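Local coordinates for NADH kinase POS5, mitochondrial (Saccharomyces cerevisiae, PDB 3AFO), which phosphorylates NADH and, with half the preference, NAD(+) using ATP, and is a key source of the cellular reductant NADPH, at residues Val8-Ser19 / Leu103-Arg114. Numbering follows the deposited sequence.
Sequences VKIKPVNNLRSS and LYTGPEQDIVNR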
loop_
_atom_site.group_PDB
_atom_site.type_symbol
_atom_site.label_atom_id
_atom_site.label_comp_id
_atom_site.label_asym_id
_atom_site.label_seq_id
_atom_site.Cartn_x
_atom_site.Cartn_y
_atom_site.Cartn_z
ATOM N N VAL A 8 23.262 27.885 -43.502
ATOM C CA VAL A 8 23.151 28.101 -42.065
ATOM C C VAL A 8 24.355 28.895 -41.568
ATOM O O VAL A 8 25.497 28.548 -41.864
ATOM C CB VAL A 8 23.082 26.749 -41.285
ATOM C CG1 VAL A 8 23.275 26.961 -39.771
ATOM C CG2 VAL A 8 21.769 26.040 -41.556
ATOM N N LYS A 9 24.092 29.968 -40.830
ATOM C CA LYS A 9 25.142 30.679 -40.109
ATOM C C LYS A 9 24.904 30.540 -38.613
ATOM O O LYS A 9 23.787 30.741 -38.132
ATOM C CB LYS A 9 25.183 32.160 -40.503
ATOM C CG LYS A 9 25.819 32.428 -41.861
ATOM C CD LYS A 9 25.962 33.927 -42.117
ATOM C CE LYS A 9 26.728 34.617 -40.998
ATOM N NZ LYS A 9 26.639 36.100 -41.125
ATOM N N ILE A 10 25.957 30.183 -37.889
ATOM C CA ILE A 10 25.900 30.067 -36.429
ATOM C C ILE A 10 26.468 31.356 -35.826
ATOM O O ILE A 10 27.635 31.673 -36.057
ATOM C CB ILE A 10 26.688 28.833 -35.924
ATOM C CG1 ILE A 10 26.094 27.538 -36.499
ATOM C CG2 ILE A 10 26.698 28.791 -34.395
ATOM C CD1 ILE A 10 26.974 26.295 -36.297
ATOM N N LYS A 11 25.639 32.080 -35.070
ATOM C CA LYS A 11 26.007 33.386 -34.487
ATOM C C LYS A 11 25.994 33.386 -32.948
ATOM O O LYS A 11 25.201 32.659 -32.335
ATOM C CB LYS A 11 25.068 34.482 -35.001
ATOM C CG LYS A 11 25.310 34.879 -36.452
ATOM C CD LYS A 11 24.496 36.093 -36.838
ATOM C CE LYS A 11 24.563 36.349 -38.332
ATOM N NZ LYS A 11 23.766 37.559 -38.702
ATOM N N PRO A 12 26.870 34.206 -32.320
ATOM C CA PRO A 12 26.885 34.320 -30.851
ATOM C C PRO A 12 25.536 34.776 -30.317
ATOM O O PRO A 12 24.975 35.753 -30.819
ATOM C CB PRO A 12 27.941 35.402 -30.597
ATOM C CG PRO A 12 28.848 35.317 -31.805
ATOM C CD PRO A 12 27.922 35.037 -32.943
ATOM N N VAL A 13 25.013 34.072 -29.315
ATOM C CA VAL A 13 23.727 34.446 -28.726
ATOM C C VAL A 13 23.785 35.806 -28.007
ATOM O O VAL A 13 22.761 36.478 -27.850
ATOM C CB VAL A 13 23.134 33.315 -27.823
ATOM C CG1 VAL A 13 23.979 33.099 -26.577
ATOM C CG2 VAL A 13 21.689 33.613 -27.472
ATOM N N ASN A 14 24.978 36.227 -27.592
ATOM C CA ASN A 14 25.118 37.562 -27.004
ATOM C C ASN A 14 24.799 38.697 -27.985
ATOM O O ASN A 14 24.738 39.851 -27.584
ATOM C CB ASN A 14 26.497 37.764 -26.358
ATOM C CG ASN A 14 27.623 37.772 -27.367
ATOM O OD1 ASN A 14 27.473 38.254 -28.488
ATOM N ND2 ASN A 14 28.771 37.245 -26.965
ATOM N N ASN A 15 24.600 38.366 -29.261
ATOM C CA ASN A 15 24.103 39.337 -30.246
ATOM C C ASN A 15 22.637 39.689 -30.012
ATOM O O ASN A 15 22.132 40.658 -30.587
ATOM C CB ASN A 15 24.254 38.816 -31.680
ATOM C CG ASN A 15 25.704 38.702 -32.124
ATOM O OD1 ASN A 15 26.635 39.064 -31.394
ATOM N ND2 ASN A 15 25.902 38.191 -33.332
ATOM N N LEU A 16 21.956 38.894 -29.184
ATOM C CA LEU A 16 20.537 39.106 -28.891
ATOM C C LEU A 16 20.329 39.923 -27.620
ATOM O O LEU A 16 21.206 39.977 -26.757
ATOM C CB LEU A 16 19.791 37.767 -28.781
ATOM C CG LEU A 16 19.894 36.791 -29.961
ATOM C CD1 LEU A 16 19.092 35.519 -29.688
ATOM C CD2 LEU A 16 19.449 37.450 -31.276
ATOM N N ARG A 17 19.150 40.537 -27.525
ATOM C CA ARG A 17 18.751 41.374 -26.399
ATOM C C ARG A 17 18.378 40.533 -25.186
ATOM O O ARG A 17 17.961 39.385 -25.328
ATOM C CB ARG A 17 17.541 42.241 -26.781
ATOM C CG ARG A 17 17.654 42.996 -28.114
ATOM C CD ARG A 17 18.569 44.204 -28.022
ATOM N NE ARG A 17 18.025 45.271 -27.183
ATOM C CZ ARG A 17 18.202 46.571 -27.425
ATOM N NH1 ARG A 17 18.883 46.967 -28.491
ATOM N NH2 ARG A 17 17.686 47.473 -26.605
ATOM N N SER A 18 18.516 41.125 -24.001
ATOM C CA SER A 18 18.103 40.516 -22.732
ATOM C C SER A 18 16.652 40.048 -22.731
ATOM O O SER A 18 15.808 40.621 -23.420
ATOM C CB SER A 18 18.312 41.512 -21.585
ATOM O OG SER A 18 19.691 41.689 -21.321
ATOM N N SER A 19 16.372 39.015 -21.933
ATOM C CA SER A 19 15.033 38.420 -21.820
ATOM C C SER A 19 13.934 39.431 -21.546
ATOM O O SER A 19 14.116 40.385 -20.789
ATOM C CB SER A 19 14.994 37.373 -20.704
ATOM O OG SER A 19 16.158 36.578 -20.701
ATOM N N LEU A 103 21.252 30.490 -36.559
ATOM C CA LEU A 103 21.108 29.805 -35.288
ATOM C C LEU A 103 22.010 30.507 -34.298
ATOM O O LEU A 103 23.224 30.544 -34.488
ATOM C CB LEU A 103 21.552 28.342 -35.408
ATOM C CG LEU A 103 20.838 27.466 -36.449
ATOM C CD1 LEU A 103 21.422 26.058 -36.418
ATOM C CD2 LEU A 103 19.320 27.445 -36.229
ATOM N N TYR A 104 21.421 31.056 -33.244
ATOM C CA TYR A 104 22.207 31.676 -32.177
ATOM C C TYR A 104 22.554 30.660 -31.099
ATOM O O TYR A 104 21.716 29.835 -30.716
ATOM C CB TYR A 104 21.464 32.870 -31.589
ATOM C CG TYR A 104 21.188 33.936 -32.622
ATOM C CD1 TYR A 104 22.120 34.947 -32.873
ATOM C CD2 TYR A 104 20.009 33.929 -33.352
ATOM C CE1 TYR A 104 21.883 35.916 -33.833
ATOM C CE2 TYR A 104 19.761 34.890 -34.310
ATOM C CZ TYR A 104 20.705 35.880 -34.543
ATOM O OH TYR A 104 20.443 36.830 -35.495
ATOM N N THR A 105 23.795 30.712 -30.631
ATOM C CA THR A 105 24.276 29.791 -29.621
ATOM C C THR A 105 25.382 30.399 -28.759
ATOM O O THR A 105 25.971 31.427 -29.110
ATOM C CB THR A 105 24.777 28.471 -30.256
ATOM O OG1 THR A 105 24.860 27.475 -29.240
ATOM C CG2 THR A 105 26.157 28.638 -30.909
ATOM N N GLY A 106 25.656 29.746 -27.633
ATOM C CA GLY A 106 26.750 30.126 -26.746
ATOM C C GLY A 106 26.674 29.348 -25.442
ATOM O O GLY A 106 25.933 28.369 -25.352
ATOM N N PRO A 107 27.444 29.780 -24.424
ATOM C CA PRO A 107 27.419 29.162 -23.082
ATOM C C PRO A 107 26.075 29.374 -22.366
ATOM O O PRO A 107 25.387 30.366 -22.629
ATOM C CB PRO A 107 28.536 29.895 -22.331
ATOM C CG PRO A 107 29.328 30.657 -23.390
ATOM C CD PRO A 107 28.401 30.902 -24.514
ATOM N N GLU A 108 25.726 28.456 -21.460
ATOM C CA GLU A 108 24.449 28.481 -20.728
ATOM C C GLU A 108 24.078 29.866 -20.208
ATOM O O GLU A 108 22.983 30.355 -20.475
ATOM C CB GLU A 108 24.435 27.468 -19.559
ATOM C CG GLU A 108 25.274 26.204 -19.777
ATOM C CD GLU A 108 24.617 24.926 -19.246
ATOM O OE1 GLU A 108 24.297 24.855 -18.035
ATOM O OE2 GLU A 108 24.433 23.981 -20.052
ATOM N N GLN A 109 25.003 30.497 -19.483
ATOM C CA GLN A 109 24.776 31.820 -18.887
ATOM C C GLN A 109 24.319 32.824 -19.935
ATOM O O GLN A 109 23.406 33.606 -19.691
ATOM C CB GLN A 109 26.038 32.348 -18.185
ATOM C CG GLN A 109 26.952 31.278 -17.594
ATOM C CD GLN A 109 27.917 30.680 -18.619
ATOM O OE1 GLN A 109 27.836 29.489 -18.952
ATOM N NE2 GLN A 109 28.833 31.506 -19.125
ATOM N N ASP A 110 24.959 32.792 -21.102
ATOM C CA ASP A 110 24.565 33.635 -22.230
ATOM C C ASP A 110 23.149 33.306 -22.714
ATOM O O ASP A 110 22.363 34.207 -22.992
ATOM C CB ASP A 110 25.567 33.485 -23.388
ATOM C CG ASP A 110 26.847 34.302 -23.190
ATOM O OD1 ASP A 110 27.261 34.554 -22.036
ATOM O OD2 ASP A 110 27.443 34.698 -24.215
ATOM N N ILE A 111 22.829 32.015 -22.814
ATOM C CA ILE A 111 21.507 31.586 -23.280
ATOM C C ILE A 111 20.429 31.957 -22.264
ATOM O O ILE A 111 19.395 32.537 -22.614
ATOM C CB ILE A 111 21.470 30.064 -23.578
ATOM C CG1 ILE A 111 22.356 29.736 -24.785
ATOM C CG2 ILE A 111 20.026 29.582 -23.785
ATOM C CD1 ILE A 111 22.377 28.268 -25.174
ATOM N N VAL A 112 20.704 31.638 -21.001
ATOM C CA VAL A 112 19.789 31.868 -19.891
ATOM C C VAL A 112 19.284 33.323 -19.810
ATOM O O VAL A 112 18.090 33.564 -19.585
ATOM C CB VAL A 112 20.453 31.406 -18.559
ATOM C CG1 VAL A 112 19.742 31.959 -17.353
ATOM C CG2 VAL A 112 20.507 29.879 -18.499
ATOM N N ASN A 113 20.196 34.269 -20.020
ATOM C CA ASN A 113 19.918 35.712 -19.948
ATOM C C ASN A 113 19.032 36.263 -21.052
ATOM O O ASN A 113 18.453 37.349 -20.913
ATOM C CB ASN A 113 21.231 36.505 -19.981
ATOM C CG ASN A 113 22.100 36.251 -18.777
ATOM O OD1 ASN A 113 23.331 36.330 -18.864
ATOM N ND2 ASN A 113 21.473 35.940 -17.636
ATOM N N ARG A 114 18.938 35.526 -22.154
ATOM C CA ARG A 114 18.307 36.055 -23.356
ATOM C C ARG A 114 17.048 35.325 -23.811
ATOM O O ARG A 114 16.336 35.798 -24.685
ATOM C CB ARG A 114 19.344 36.178 -24.470
ATOM C CG ARG A 114 20.277 37.355 -24.207
ATOM C CD ARG A 114 21.600 37.203 -24.889
ATOM N NE ARG A 114 22.460 38.347 -24.599
ATOM C CZ ARG A 114 23.441 38.342 -23.703
ATOM N NH1 ARG A 114 23.707 37.247 -22.991
ATOM N NH2 ARG A 114 24.160 39.440 -23.519
HETATM O O HOH W 1 23.146 38.781 -35.694
HETATM O O HOH W 2 27.111 34.568 -26.856
HETATM O O HOH W 3 15.614 34.063 -19.855
#
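L16 lays its CD2 methyl over the ring of Y104, 3.7 Å from the centroid and only 7° off the normal, a CH-pi contact centred on one face. Y104 CG sits anti to the carbonyl carbon (chi1 -60°), which stands the ring beside the K11 side chain, pointing the same way; K11 CB lies 3.7 Å from Y104 CD1, and P12 O meets the ring edge. Next along the chain, V13 turns CG1 to within 3.6 Å of D110 CB, wedged between strand end and helix. R114, extended from CG to NE, reaches to the 3-10 turn 13-15: its NE gives L16 O a 3.0 Å bond lying in the guanidinium plane though above the carbonyl plane, N14 CA lies over one guanidinium face, toward its rim, and NH1 bonds weakly to D110 O. With an alanine in its place, L16 O would probably lose this donor and the turn be held less firmly to helix 108-114. A water joins N14 N to D110 OD2. Three backbone hydrogen bonds pair strand 8-12 in parallel with 101-105, and V13 N to T105 O follows at the turn; Y104 in turn bonds V75 and V77, placing this beta-alpha unit beside the edge of the N-terminal domain's parallel sheet.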